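PDB 2OG9: mandelate racemase/muconate lactonizing enzyme, which belongs to the enolase superfamily and probably catalyses metal-assisted racemisation or a related proton abstraction on a carboxylate substrate, as mandelate racemase does. Local coordinates for residues V18-C23 against G120-A125. Numbering follows the deposited sequence.
Sequences VRISSC and GAFDVA
The ring of Phe-122 reaches from helix 114-133 to two aliphatic side chains of strand 15-26, Val-18 and Ile-20, and these three buried residues make up the contact. One aromatic carbon serves both partners: CE1 of Phe-122 lies 3.6 Å from CG1 of Val-18 and equally 3.6 Å from CG2 of Ile-20. Each methyl also has a second ring neighbour, on different sides of that carbon. CD1 of Phe-122 is 4.2 Å from CG1 of Val-18, whereas CZ of Phe-122 is 3.7 Å from CG2 of Ile-20. Both methyls approach the ring obliquely, and the Val-18 side chain runs roughly perpendicular to that of Phe-122. In Val-18, CG1 stands anti to the backbone N (chi1 179°), which carries this branch to the ring. Phe-122 CB does not aim at the strand; with CG anti to the carbonyl carbon (chi1 -63°), the ring swings across and turns its CD1-CE1-CZ side to the strand, bridging the 8.9 Å between Val-18 CA and Phe-122 CA.

Val-18 and Ile-20, two positions apart, present to the helix the same face of the antiparallel sheet in the alpha+beta capping domain, which in the enolase superfamily stands beside the TIM barrel, while Arg-19 between them turns to the other face and forms salt bridges with Glu-53 and Glu-378. Around the cluster, Ile-20 also packs on Phe-77 and Ala-80 of helix 73-83, and Phe-122 on Leu-87 and Ala-52. With an alanine in place of Phe-122, the methyls of Val-18 and Ile-20 would probably lose their common aromatic partner, and a gap would open between strand and helix. The junction is wholly apolar, with 103 Å² buried in all, so strand and helix are held together here by van der Waals fit and the exclusion of water.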
ATOM      1  N   VAL A  18      30.532 -40.866   5.842  1.00 21.84           N
ATOM      2  CA  VAL A  18      30.610 -39.516   5.297  1.00 20.55           C
ATOM      3  C   VAL A  18      32.058 -39.057   5.333  1.00 21.36           C
ATOM      4  O   VAL A  18      32.744 -39.243   6.335  1.00 20.50           O
ATOM      5  CB  VAL A  18      29.766 -38.509   6.120  1.00 20.69           C
ATOM      6  CG1 VAL A  18      29.896 -37.121   5.525  1.00 23.80           C
ATOM      7  CG2 VAL A  18      28.308 -38.933   6.147  1.00 21.18           C
ATOM      8  N   ARG A  19      32.526 -38.474   4.234  1.00 20.23           N
ATOM      9  CA  ARG A  19      33.890 -37.964   4.172  1.00 22.43           C
ATOM     10  C   ARG A  19      33.910 -36.546   3.619  1.00 21.52           C
ATOM     11  O   ARG A  19      33.305 -36.264   2.588  1.00 21.57           O
ATOM     12  CB  ARG A  19      34.781 -38.855   3.294  1.00 23.96           C
ATOM     13  CG  ARG A  19      36.183 -38.278   3.092  1.00 26.70           C
ATOM     14  CD  ARG A  19      37.167 -39.299   2.517  1.00 32.47           C
ATOM     15  NE  ARG A  19      38.492 -38.710   2.333  1.00 36.34           N
ATOM     16  CZ  ARG A  19      38.814 -37.887   1.339  1.00 39.14           C
ATOM     17  NH1 ARG A  19      37.907 -37.562   0.428  1.00 40.77           N
ATOM     18  NH2 ARG A  19      40.038 -37.374   1.261  1.00 39.68           N
ATOM     19  N   ILE A  20      34.598 -35.652   4.316  1.00 22.83           N
ATOM     20  CA  ILE A  20      34.706 -34.274   3.865  1.00 23.51           C
ATOM     21  C   ILE A  20      36.160 -33.951   3.589  1.00 24.12           C
ATOM     22  O   ILE A  20      37.055 -34.390   4.312  1.00 24.68           O
ATOM     23  CB  ILE A  20      34.169 -33.283   4.902  1.00 25.12           C
ATOM     24  CG1 ILE A  20      34.800 -33.569   6.264  1.00 26.47           C
ATOM     25  CG2 ILE A  20      32.650 -33.349   4.934  1.00 26.31           C
ATOM     26  CD1 ILE A  20      34.477 -32.537   7.302  1.00 31.08           C
ATOM     27  N   SER A  21      36.386 -33.179   2.536  1.00 22.99           N
ATOM     28  CA  SER A  21      37.729 -32.802   2.131  1.00 24.55           C
ATOM     29  C   SER A  21      37.766 -31.323   1.794  1.00 22.66           C
ATOM     30  O   SER A  21      36.850 -30.813   1.154  1.00 23.61           O
ATOM     31  CB  SER A  21      38.143 -33.585   0.876  1.00 23.34           C
ATOM     32  OG  SER A  21      37.833 -34.961   0.979  1.00 29.41           O
ATOM     33  N   SER A  22      38.826 -30.643   2.220  1.00 21.96           N
ATOM     34  CA  SER A  22      39.003 -29.230   1.915  1.00 22.83           C
ATOM     35  C   SER A  22      40.125 -29.193   0.885  1.00 23.50           C
ATOM     36  O   SER A  22      41.298 -29.363   1.213  1.00 22.37           O
ATOM     37  CB  SER A  22      39.397 -28.441   3.163  1.00 23.49           C
ATOM     38  OG  SER A  22      39.425 -27.048   2.879  1.00 20.85           O
ATOM     39  N   CYS A  23      39.739 -28.978  -0.365  1.00 24.08           N
ATOM     40  CA  CYS A  23      40.663 -28.959  -1.491  1.00 25.06           C
ATOM     41  C   CYS A  23      40.934 -27.552  -2.014  1.00 25.58           C
ATOM     42  O   CYS A  23      40.009 -26.830  -2.369  1.00 25.34           O
ATOM     43  CB  CYS A  23      40.075 -29.835  -2.600  1.00 27.33           C
ATOM     44  SG  CYS A  23      40.986 -29.848  -4.139  1.00 28.46           S
ATOM     45  N   GLY A 120      25.349 -27.287   2.498  1.00 15.93           N
ATOM     46  CA  GLY A 120      25.138 -27.424   1.066  1.00 17.29           C
ATOM     47  C   GLY A 120      25.988 -28.490   0.396  1.00 16.94           C
ATOM     48  O   GLY A 120      25.546 -29.106  -0.569  1.00 15.43           O
ATOM     49  N   ALA A 121      27.205 -28.708   0.884  1.00 16.69           N
ATOM     50  CA  ALA A 121      28.063 -29.731   0.290  1.00 16.85           C
ATOM     51  C   ALA A 121      27.396 -31.090   0.467  1.00 17.11           C
ATOM     52  O   ALA A 121      27.401 -31.921  -0.453  1.00 15.94           O
ATOM     53  CB  ALA A 121      29.437 -29.728   0.951  1.00 17.78           C
ATOM     54  N   PHE A 122      26.818 -31.307   1.650  1.00 15.41           N
ATOM     55  CA  PHE A 122      26.134 -32.559   1.956  1.00 15.41           C
ATOM     56  C   PHE A 122      24.843 -32.635   1.146  1.00 15.43           C
ATOM     57  O   PHE A 122      24.503 -33.678   0.594  1.00 13.53           O
ATOM     58  CB  PHE A 122      25.785 -32.643   3.454  1.00 16.50           C
ATOM     59  CG  PHE A 122      26.985 -32.649   4.370  1.00 17.11           C
ATOM     60  CD1 PHE A 122      27.936 -33.659   4.286  1.00 16.69           C
ATOM     61  CD2 PHE A 122      27.163 -31.638   5.311  1.00 17.85           C
ATOM     62  CE1 PHE A 122      29.055 -33.660   5.130  1.00 19.03           C
ATOM     63  CE2 PHE A 122      28.278 -31.629   6.160  1.00 18.89           C
ATOM     64  CZ  PHE A 122      29.225 -32.643   6.066  1.00 18.77           C
ATOM     65  N   ASP A 123      24.129 -31.517   1.090  1.00 13.74           N
ATOM     66  CA  ASP A 123      22.868 -31.435   0.361  1.00 16.03           C
ATOM     67  C   ASP A 123      23.054 -31.824  -1.104  1.00 16.66           C
ATOM     68  O   ASP A 123      22.266 -32.596  -1.651  1.00 15.37           O
ATOM     69  CB  ASP A 123      22.315 -30.010   0.453  1.00 15.64           C
ATOM     70  CG  ASP A 123      20.926 -29.883  -0.136  1.00 15.54           C
ATOM     71  OD1 ASP A 123      19.957 -30.333   0.509  1.00 14.73           O
ATOM     72  OD2 ASP A 123      20.799 -29.323  -1.244  1.00 13.94           O
ATOM     73  N   VAL A 124      24.094 -31.297  -1.742  1.00 14.93           N
ATOM     74  CA  VAL A 124      24.328 -31.621  -3.144  1.00 16.25           C
ATOM     75  C   VAL A 124      24.611 -33.113  -3.299  1.00 16.58           C
ATOM     76  O   VAL A 124      24.105 -33.768  -4.216  1.00 16.75           O
ATOM     77  CB  VAL A 124      25.512 -30.817  -3.717  1.00 16.90           C
ATOM     78  CG1 VAL A 124      25.786 -31.252  -5.150  1.00 15.10           C
ATOM     79  CG2 VAL A 124      25.190 -29.328  -3.690  1.00 18.16           C
ATOM     80  N   ALA A 125      25.416 -33.646  -2.392  1.00 15.46           N
ATOM     81  CA  ALA A 125      25.757 -35.060  -2.423  1.00 14.71           C
ATOM     82  C   ALA A 125      24.490 -35.916  -2.300  1.00 14.38           C
ATOM     83  O   ALA A 125      24.348 -36.923  -2.993  1.00 15.04           O
ATOM     84  CB  ALA A 125      26.738 -35.379  -1.290  1.00 15.76           C
TER